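Local structure of glycosyl hydrolase family 10 (Prevotella bryantii, 4MGQ) at residues I21-P26 with W31-Y36; L102-G107 with D139-P144; G132-N137 with I151-D156. The protein probably cleaves internal beta-1,4-xylosidic linkages of xylan as a whole enzyme, of which this chain is a calcium-bound carbohydrate-binding module. All coordinates share one frame; numbering follows the deposited sequence.

Contact 1 (I21-P26 with W31-Y36)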
loop_
_atom_site.group_PDB
_atom_site.type_symbol
_atom_site.label_atom_id
_atom_site.label_comp_id
_atom_site.label_asym_id
_atom_site.label_seq_id
_atom_site.Cartn_x
_atom_site.Cartn_y
_atom_site.Cartn_z
ATOM N N ILE A 21 1.267 2.916 9.910
ATOM C CA ILE A 21 2.616 2.634 10.384
ATOM C C ILE A 21 3.189 3.860 11.065
ATOM O O ILE A 21 3.373 4.901 10.427
ATOM C CB ILE A 21 3.554 2.214 9.252
ATOM C CG1 ILE A 21 3.108 0.875 8.664
ATOM C CG2 ILE A 21 5.000 2.125 9.763
ATOM C CD1 ILE A 21 3.892 0.477 7.445
ATOM N N HIS A 22 3.461 3.742 12.357
ATOM C CA HIS A 22 4.278 4.748 13.011
ATOM C C HIS A 22 5.727 4.448 12.662
ATOM O O HIS A 22 6.299 3.466 13.131
ATOM C CB HIS A 22 4.097 4.773 14.518
ATOM C CG HIS A 22 4.994 5.768 15.184
ATOM N ND1 HIS A 22 4.931 7.114 14.905
ATOM C CD2 HIS A 22 6.018 5.610 16.054
ATOM C CE1 HIS A 22 5.851 7.751 15.609
ATOM N NE2 HIS A 22 6.525 6.861 16.314
ATOM N N MET A 23 6.314 5.287 11.822
ATOM C CA MET A 23 7.666 5.031 11.345
ATOM C C MET A 23 8.723 5.504 12.341
ATOM O O MET A 23 9.741 4.843 12.538
ATOM C CB MET A 23 7.874 5.702 9.989
ATOM C CG MET A 23 6.999 5.088 8.896
ATOM S SD MET A 23 7.185 5.828 7.273
ATOM C CE MET A 23 6.487 7.456 7.559
ATOM N N GLY A 24 8.481 6.650 12.965
ATOM C CA GLY A 24 9.484 7.243 13.841
ATOM C C GLY A 24 10.501 8.041 13.035
ATOM O O GLY A 24 10.194 8.520 11.957
ATOM N N GLU A 25 11.715 8.186 13.560
ATOM C CA GLU A 25 12.740 8.993 12.895
ATOM C C GLU A 25 13.274 8.347 11.609
ATOM O O GLU A 25 13.315 7.116 11.501
ATOM C CB GLU A 25 13.894 9.253 13.872
ATOM C CG GLU A 25 13.440 9.984 15.121
ATOM C CD GLU A 25 14.564 10.197 16.121
ATOM O OE1 GLU A 25 15.555 9.443 16.058
ATOM O OE2 GLU A 25 14.440 11.111 16.969
ATOM N N PRO A 26 13.687 9.175 10.632
ATOM C CA PRO A 26 14.253 8.636 9.391
ATOM C C PRO A 26 15.467 7.764 9.636
ATOM O O PRO A 26 16.261 8.028 10.548
ATOM C CB PRO A 26 14.643 9.890 8.600
ATOM C CG PRO A 26 13.739 10.943 9.110
ATOM C CD PRO A 26 13.521 10.638 10.566
ATOM N N TRP A 31 16.046 1.058 2.201
ATOM C CA TRP A 31 15.741 -0.311 2.549
ATOM C C TRP A 31 15.763 -0.592 4.046
ATOM O O TRP A 31 15.533 -1.720 4.450
ATOM C CB TRP A 31 16.718 -1.257 1.828
ATOM C CG TRP A 31 18.164 -1.017 2.166
ATOM C CD1 TRP A 31 18.816 -1.417 3.296
ATOM C CD2 TRP A 31 19.135 -0.334 1.362
ATOM N NE1 TRP A 31 20.131 -1.017 3.249
ATOM C CE2 TRP A 31 20.352 -0.351 2.073
ATOM C CE3 TRP A 31 19.094 0.286 0.109
ATOM C CZ2 TRP A 31 21.521 0.229 1.572
ATOM C CZ3 TRP A 31 20.253 0.867 -0.385
ATOM C CH2 TRP A 31 21.451 0.830 0.345
ATOM N N ASP A 32 16.015 0.418 4.878
ATOM C CA ASP A 32 16.069 0.204 6.328
ATOM C C ASP A 32 14.695 0.072 6.977
ATOM O O ASP A 32 14.584 -0.267 8.157
ATOM C CB ASP A 32 16.844 1.340 7.012
ATOM C CG ASP A 32 18.330 1.324 6.673
ATOM O OD1 ASP A 32 18.845 0.238 6.340
ATOM O OD2 ASP A 32 18.981 2.392 6.741
ATOM N N ARG A 33 13.649 0.349 6.204
ATOM C CA ARG A 33 12.286 0.191 6.686
ATOM C C ARG A 33 11.445 -0.163 5.478
ATOM O O ARG A 33 11.265 0.668 4.595
ATOM C CB ARG A 33 11.776 1.472 7.353
ATOM C CG ARG A 33 10.408 1.342 8.029
ATOM C CD ARG A 33 9.840 2.711 8.412
ATOM N NE ARG A 33 10.575 3.339 9.516
ATOM C CZ ARG A 33 11.210 4.508 9.442
ATOM N NH1 ARG A 33 11.241 5.193 8.310
ATOM N NH2 ARG A 33 11.832 4.989 10.510
ATOM N N GLU A 34 10.976 -1.406 5.412
ATOM C CA GLU A 34 10.213 -1.848 4.249
ATOM C C GLU A 34 8.890 -2.494 4.650
ATOM O O GLU A 34 8.786 -3.169 5.673
ATOM C CB GLU A 34 11.038 -2.823 3.391
ATOM C CG GLU A 34 12.265 -2.175 2.737
ATOM C CD GLU A 34 13.037 -3.095 1.787
ATOM O OE1 GLU A 34 12.653 -4.258 1.598
ATOM O OE2 GLU A 34 14.055 -2.639 1.224
ATOM N N LEU A 35 7.894 -2.255 3.806
ATOM C CA LEU A 35 6.568 -2.840 3.911
ATOM C C LEU A 35 6.276 -3.610 2.623
ATOM O O LEU A 35 6.490 -3.095 1.523
ATOM C CB LEU A 35 5.522 -1.745 4.141
ATOM C CG LEU A 35 4.055 -2.164 4.117
ATOM C CD1 LEU A 35 3.727 -3.006 5.334
ATOM C CD2 LEU A 35 3.151 -0.930 4.037
ATOM N N TYR A 36 5.778 -4.838 2.765
ATOM C CA TYR A 36 5.587 -5.732 1.629
ATOM C C TYR A 36 4.149 -6.153 1.437
ATOM O O TYR A 36 3.448 -6.410 2.404
ATOM C CB TYR A 36 6.395 -7.003 1.818
ATOM C CG TYR A 36 7.875 -6.807 1.960
ATOM C CD1 TYR A 36 8.546 -5.827 1.244
ATOM C CD2 TYR A 36 8.599 -7.607 2.814
ATOM C CE1 TYR A 36 9.923 -5.666 1.379
ATOM C CE2 TYR A 36 9.955 -7.453 2.959
ATOM C CZ TYR A 36 10.613 -6.493 2.237
ATOM O OH TYR A 36 11.974 -6.360 2.404
#
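Arg33 reaches across to the backbone of Met23 and Glu25. Its chain leaves the backbone with CG anti to the backbone N (chi1 -173°) and stays extended to CD. A bend at chi3 (-70°) then lays the guanidinium group against the end of strand 17-24. Arg33 NH2 donates a hydrogen bond of 2.8 Å to Glu25 O. The N-H...O angle is 143°, so the bond is somewhat bent. The acceptor lies in the guanidinium plane, but the donor sits above the carbonyl plane of Glu25. Met23 O is also close, 2.9 Å from Arg33 NH2.

Met23 meets the same group with its CB, which sits over the centre of one guanidinium face. Met23 CB lies 3.6 Å from Arg33 CZ. The two side chains run at about a right angle. Met23 CG rests 3.7 Å from Arg33 CD, and the rest of the methionine turns away. Further along, Ile21 CD1 touches Leu35 CD2 at 3.8 Å. This is a purely apolar meeting of branch ends between strands 17-24 and 34-37, which belong to the two different sheets of the beta-sandwich.

Met23 and Gly24 both face Gly111 in a classic beta bulge, just where strand 17-24 ends. Arg33 NH1 also bonds to the carbonyls of Leu106 and Leu109. The buried arginine therefore links the chain just after strand 17-24 to the connection between strands 99-105 and 111-121. With carbonyl oxygens as its hydrogen-bond acceptors here, its charge is probably balanced by several partial charges, while Met23 CB covers one face of the cation.

Contact 2 (L102-G107 with D139-P144)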
loop_
_atom_site.group_PDB
_atom_site.type_symbol
_atom_site.label_atom_id
_atom_site.label_comp_id
_atom_site.label_asym_id
_atom_site.label_seq_id
_atom_site.Cartn_x
_atom_site.Cartn_y
_atom_site.Cartn_z
ATOM N N LEU A 102 5.462 -6.354 -4.051
ATOM C CA LEU A 102 5.655 -4.901 -4.046
ATOM C C LEU A 102 6.395 -4.516 -2.781
ATOM O O LEU A 102 5.925 -4.793 -1.678
ATOM C CB LEU A 102 4.319 -4.144 -4.102
ATOM C CG LEU A 102 3.458 -4.368 -5.339
ATOM C CD1 LEU A 102 2.225 -3.455 -5.271
ATOM C CD2 LEU A 102 4.242 -4.119 -6.596
ATOM N N ARG A 103 7.541 -3.863 -2.941
ATOM C CA ARG A 103 8.317 -3.372 -1.799
ATOM C C ARG A 103 8.088 -1.882 -1.599
ATOM O O ARG A 103 8.491 -1.093 -2.444
ATOM C CB ARG A 103 9.817 -3.627 -2.011
ATOM C CG ARG A 103 10.178 -5.119 -2.179
ATOM C CD ARG A 103 11.625 -5.324 -2.638
ATOM N NE ARG A 103 12.567 -4.626 -1.758
ATOM C CZ ARG A 103 13.816 -4.327 -2.112
ATOM N NH1 ARG A 103 14.269 -4.664 -3.318
ATOM N NH2 ARG A 103 14.602 -3.673 -1.273
ATOM N N PHE A 104 7.448 -1.508 -0.492
ATOM C CA PHE A 104 7.316 -0.101 -0.122
ATOM C C PHE A 104 8.571 0.297 0.652
ATOM O O PHE A 104 8.828 -0.215 1.738
ATOM C CB PHE A 104 6.048 0.150 0.716
ATOM C CG PHE A 104 4.757 0.037 -0.063
ATOM C CD1 PHE A 104 4.311 -1.194 -0.534
ATOM C CD2 PHE A 104 3.966 1.162 -0.290
ATOM C CE1 PHE A 104 3.114 -1.303 -1.241
ATOM C CE2 PHE A 104 2.750 1.062 -0.989
ATOM C CZ PHE A 104 2.328 -0.169 -1.468
ATOM N N GLU A 105 9.355 1.202 0.078
ATOM C CA GLU A 105 10.620 1.632 0.677
ATOM C C GLU A 105 10.395 2.844 1.561
ATOM O O GLU A 105 10.245 3.961 1.060
ATOM C CB GLU A 105 11.628 1.951 -0.416
ATOM C CG GLU A 105 11.883 0.779 -1.346
ATOM C CD GLU A 105 12.471 -0.399 -0.605
ATOM O OE1 GLU A 105 13.540 -0.229 0.027
ATOM O OE2 GLU A 105 11.860 -1.489 -0.624
ATOM N N LEU A 106 10.356 2.627 2.869
ATOM C CA LEU A 106 9.972 3.675 3.799
ATOM C C LEU A 106 11.145 4.192 4.623
ATOM O O LEU A 106 10.947 4.994 5.528
ATOM C CB LEU A 106 8.889 3.169 4.753
ATOM C CG LEU A 106 7.637 2.534 4.138
ATOM C CD1 LEU A 106 6.714 2.019 5.236
ATOM C CD2 LEU A 106 6.910 3.531 3.261
ATOM N N GLY A 107 12.352 3.732 4.312
ATOM C CA GLY A 107 13.482 3.951 5.194
ATOM C C GLY A 107 13.879 5.394 5.423
ATOM O O GLY A 107 14.291 5.750 6.528
ATOM N N ASP A 139 -3.701 -8.499 7.382
ATOM C CA ASP A 139 -3.194 -9.755 6.839
ATOM C C ASP A 139 -2.727 -9.590 5.400
ATOM O O ASP A 139 -3.419 -8.986 4.582
ATOM C CB ASP A 139 -4.260 -10.851 6.891
ATOM C CG ASP A 139 -4.543 -11.333 8.294
ATOM O OD1 ASP A 139 -3.917 -10.832 9.255
ATOM O OD2 ASP A 139 -5.400 -12.231 8.432
ATOM N N GLY A 140 -1.556 -10.136 5.093
ATOM C CA GLY A 140 -1.021 -10.065 3.748
ATOM C C GLY A 140 0.035 -8.984 3.617
ATOM O O GLY A 140 0.771 -8.935 2.637
ATOM N N TRP A 141 0.093 -8.109 4.609
ATOM C CA TRP A 141 1.080 -7.039 4.620
ATOM C C TRP A 141 2.178 -7.416 5.598
ATOM O O TRP A 141 1.910 -7.652 6.775
ATOM C CB TRP A 141 0.413 -5.705 4.985
ATOM C CG TRP A 141 -0.551 -5.248 3.920
ATOM C CD1 TRP A 141 -1.838 -5.695 3.714
ATOM C CD2 TRP A 141 -0.294 -4.284 2.893
ATOM N NE1 TRP A 141 -2.385 -5.058 2.627
ATOM C CE2 TRP A 141 -1.462 -4.186 2.105
ATOM C CE3 TRP A 141 0.811 -3.498 2.561
ATOM C CZ2 TRP A 141 -1.555 -3.327 1.010
ATOM C CZ3 TRP A 141 0.718 -2.644 1.477
ATOM C CH2 TRP A 141 -0.463 -2.560 0.715
ATOM N N THR A 142 3.409 -7.501 5.107
ATOM C CA THR A 142 4.515 -7.962 5.945
ATOM C C THR A 142 5.728 -7.037 5.929
ATOM O O THR A 142 5.770 -6.040 5.218
ATOM C CB THR A 142 4.995 -9.367 5.523
ATOM O OG1 THR A 142 5.448 -9.346 4.164
ATOM C CG2 THR A 142 3.862 -10.387 5.671
ATOM N N LYS A 143 6.729 -7.407 6.716
ATOM C CA LYS A 143 7.964 -6.646 6.798
ATOM C C LYS A 143 9.111 -7.610 7.086
ATOM O O LYS A 143 8.870 -8.745 7.492
ATOM C CB LYS A 143 7.870 -5.589 7.891
ATOM C CG LYS A 143 7.769 -6.187 9.282
ATOM C CD LYS A 143 7.811 -5.131 10.357
ATOM C CE LYS A 143 7.786 -5.759 11.731
ATOM N NZ LYS A 143 8.967 -6.644 11.949
ATOM N N PRO A 144 10.358 -7.175 6.862
ATOM C CA PRO A 144 11.456 -8.013 7.350
ATOM C C PRO A 144 11.354 -8.156 8.860
ATOM O O PRO A 144 10.991 -7.201 9.543
ATOM C CB PRO A 144 12.707 -7.235 6.938
ATOM C CG PRO A 144 12.258 -6.384 5.773
ATOM C CD PRO A 144 10.845 -5.994 6.125
#
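Phe104 and Trp141 both hold CG anti to their own carbonyl carbon, with chi1 at -71° and -67°. These torsions carry the two rings into the interior, where they meet. The touching atoms are Phe104 CE1 and Trp141 CZ3, 3.9 Å apart. Phe104 CZ lies slightly farther from the same tryptophan carbon. The phenyl ring and the six-membered ring of the indole are inclined at 56°, with centroids 5.8 Å apart. The pair is an oblique apolar contact, part of the core packing inside the beta-sandwich of the carbohydrate-binding module.

The indole has a polar tie as well. Trp141 NE1 donates to Asn131 O, which satisfies the buried N-H and helps fix the rotation of the ring. The indole also meets the ring of Phe134.

Strand 99-105 and the short, weakly bonded strand 141-142 lie in the same antiparallel sheet, with strand 34-37 between them. Phe104 pairs through its backbone with Leu35 of that middle strand, and the side chain of Trp141 packs on Leu35. Phe104 also touches Val65 of strand 61-69, its other neighbour in the sheet. Trp141 reaches Leu19 of strand 17-24, which belongs to the opposing sheet.

Contact 3 (G132-N137 with I151-D156). With CA (calcium ion), chain B.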
loop_
_atom_site.group_PDB
_atom_site.type_symbol
_atom_site.label_atom_id
_atom_site.label_comp_id
_atom_site.label_asym_id
_atom_site.label_seq_id
_atom_site.Cartn_x
_atom_site.Cartn_y
_atom_site.Cartn_z
ATOM N N GLY A 132 -7.019 -4.865 0.819
ATOM C CA GLY A 132 -6.725 -3.459 0.614
ATOM C C GLY A 132 -7.641 -2.523 1.373
ATOM O O GLY A 132 -7.483 -1.307 1.288
ATOM N N THR A 133 -8.605 -3.066 2.113
ATOM C CA THR A 133 -9.552 -2.215 2.849
ATOM C C THR A 133 -9.302 -2.114 4.358
ATOM O O THR A 133 -9.795 -1.194 4.995
ATOM C CB THR A 133 -11.008 -2.701 2.668
ATOM O OG1 THR A 133 -11.252 -3.827 3.525
ATOM C CG2 THR A 133 -11.260 -3.065 1.231
ATOM N N PHE A 134 -8.588 -3.081 4.927
ATOM C CA PHE A 134 -8.184 -3.049 6.334
ATOM C C PHE A 134 -9.330 -2.913 7.324
ATOM O O PHE A 134 -9.142 -2.411 8.427
ATOM C CB PHE A 134 -7.181 -1.909 6.542
ATOM C CG PHE A 134 -6.066 -1.941 5.550
ATOM C CD1 PHE A 134 -5.101 -2.932 5.617
ATOM C CD2 PHE A 134 -6.016 -1.021 4.513
ATOM C CE1 PHE A 134 -4.081 -2.987 4.686
ATOM C CE2 PHE A 134 -4.993 -1.062 3.581
ATOM C CZ PHE A 134 -4.025 -2.055 3.665
ATOM N N GLU A 135 -10.520 -3.363 6.945
ATOM C CA GLU A 135 -11.641 -3.267 7.866
ATOM C C GLU A 135 -11.639 -4.401 8.881
ATOM O O GLU A 135 -12.418 -4.373 9.832
ATOM C CB GLU A 135 -12.965 -3.237 7.096
ATOM C CG GLU A 135 -13.113 -2.012 6.201
ATOM C CD GLU A 135 -13.014 -0.702 6.969
ATOM O OE1 GLU A 135 -13.620 -0.593 8.061
ATOM O OE2 GLU A 135 -12.331 0.224 6.480
ATOM N N GLU A 136 -10.756 -5.382 8.705
ATOM C CA GLU A 136 -10.619 -6.458 9.687
ATOM C C GLU A 136 -9.214 -6.532 10.277
ATOM O O GLU A 136 -9.049 -6.672 11.484
ATOM C CB GLU A 136 -10.989 -7.810 9.072
ATOM C CG GLU A 136 -12.452 -7.925 8.668
ATOM C CD GLU A 136 -12.769 -9.240 7.968
ATOM O OE1 GLU A 136 -12.031 -9.624 7.028
ATOM O OE2 GLU A 136 -13.761 -9.892 8.362
ATOM N N ASN A 137 -8.205 -6.444 9.416
ATOM C CA ASN A 137 -6.823 -6.569 9.854
ATOM C C ASN A 137 -5.883 -6.201 8.718
ATOM O O ASN A 137 -6.335 -5.771 7.652
ATOM C CB ASN A 137 -6.542 -7.991 10.348
ATOM C CG ASN A 137 -6.884 -9.047 9.311
ATOM O OD1 ASN A 137 -6.521 -8.933 8.142
ATOM N ND2 ASN A 137 -7.599 -10.083 9.739
ATOM N N ILE A 151 3.006 -2.969 12.106
ATOM C CA ILE A 151 1.946 -2.823 11.119
ATOM C C ILE A 151 0.613 -2.927 11.849
ATOM O O ILE A 151 0.313 -3.964 12.440
ATOM C CB ILE A 151 2.035 -3.898 10.033
ATOM C CG1 ILE A 151 3.405 -3.854 9.355
ATOM C CG2 ILE A 151 0.904 -3.740 9.022
ATOM C CD1 ILE A 151 3.667 -5.021 8.419
ATOM N N LYS A 152 -0.166 -1.848 11.828
ATOM C CA LYS A 152 -1.440 -1.798 12.547
ATOM C C LYS A 152 -2.575 -1.438 11.605
ATOM O O LYS A 152 -2.335 -0.949 10.509
ATOM C CB LYS A 152 -1.398 -0.767 13.679
ATOM C CG LYS A 152 -0.340 -1.015 14.747
ATOM C CD LYS A 152 -0.453 0.009 15.871
ATOM C CE LYS A 152 -1.814 -0.055 16.561
ATOM N NZ LYS A 152 -2.080 -1.388 17.199
ATOM N N THR A 153 -3.810 -1.683 12.039
ATOM C CA THR A 153 -4.953 -1.029 11.413
ATOM C C THR A 153 -5.606 -0.162 12.475
ATOM O O THR A 153 -5.689 -0.556 13.644
ATOM C CB THR A 153 -5.990 -2.018 10.817
ATOM O OG1 THR A 153 -6.475 -2.905 11.839
ATOM C CG2 THR A 153 -5.381 -2.828 9.670
ATOM N N VAL A 154 -6.039 1.030 12.083
ATOM C CA VAL A 154 -6.602 1.981 13.031
ATOM C C VAL A 154 -7.770 2.702 12.400
ATOM O O VAL A 154 -7.928 2.693 11.179
ATOM C CB VAL A 154 -5.580 3.044 13.489
ATOM C CG1 VAL A 154 -4.355 2.393 14.117
ATOM C CG2 VAL A 154 -5.184 3.936 12.321
ATOM N N ALA A 155 -8.571 3.346 13.242
ATOM C CA ALA A 155 -9.618 4.226 12.750
ATOM C C ALA A 155 -8.993 5.344 11.946
ATOM O O ALA A 155 -7.959 5.883 12.338
ATOM C CB ALA A 155 -10.434 4.790 13.903
ATOM N N ASP A 156 -9.610 5.674 10.815
ATOM C CA ASP A 156 -9.173 6.792 9.970
ATOM C C ASP A 156 -8.975 8.044 10.841
ATOM O O ASP A 156 -9.899 8.483 11.525
ATOM C CB ASP A 156 -10.216 7.025 8.863
ATOM C CG ASP A 156 -9.829 8.118 7.869
ATOM O OD1 ASP A 156 -9.080 9.062 8.213
ATOM O OD2 ASP A 156 -10.311 8.056 6.713
HETATM CA CA CA B . -10.656 1.014 4.891
HETATM O O HOH W 1 -9.125 -3.266 11.095
HETATM O O HOH W 2 -11.729 0.562 2.773
HETATM O O HOH W 3 -12.466 2.649 4.869
#
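Phe134, which touches Thr153, has left-handed backbone angles (phi 57°, psi 26°), unusual for a residue with a side chain. This turn lies between the two calcium ligands of the loop. Thr133 O and Glu135 OE2 each bind the calcium ion at 2.4 Å. The Glu135 chain folds at chi2 (-58°), which brings its carboxylate back to the metal. Waters 2 and 3 add two more ligands. His17, through its backbone O, and Asp116, through both carboxylate oxygens, complete the seven.

Thr153 turns two different branches to the loop. Its first torsion puts OG1 between the backbone N and the carbonyl carbon, where it meets water 1. That water donates to Phe134 O at 2.8 Å and lies equally close to Thr153 OG1. The same torsion sets CG2 beside the backbone N, pointing into the loop. Thr153 CG2 packs 3.7 Å from Phe134 CB and 3.5 Å from Asn137 C. The methyl approaches the Phe134 ring obliquely.

Strand 151-155 lies next to strand 17-24, which begins at His17, and closes the edge of that sheet. Phe134 packs inward on Leu19 and Val118. The loop is therefore held by the metal on one side and by Thr153 on another. The ion probably offsets the repulsion between the carboxylates of Glu135 and Asp116, with two main-chain carbonyls completing the protein ligands. The contact with Thr153 adds one methyl and one bridging water, with no direct hydrogen bond between the two segments.

The three contacts belong to one beta-sandwich of two antiparallel five-stranded sheets. Contact 1 spans the sheets, from strand 17-24 to strand 34-37. Contact 2 lies in the sheet of strand 34-37, and contact 3 joins the calcium loop to strand 151-155 at the edge of the other sheet. The centres of contacts 1 and 2 are about 9 Å apart, and that of contact 3 is about 17 Å from contact 1 and 15 Å from contact 2. Contact 1 closes first along the chain, while contacts 2 and 3 interleave. Ile151 CD1 packs on Leu35 CD1 and the Trp141 backbone, touching both other contacts. Together they join both sheets and the calcium loop of the carbohydrate-binding module.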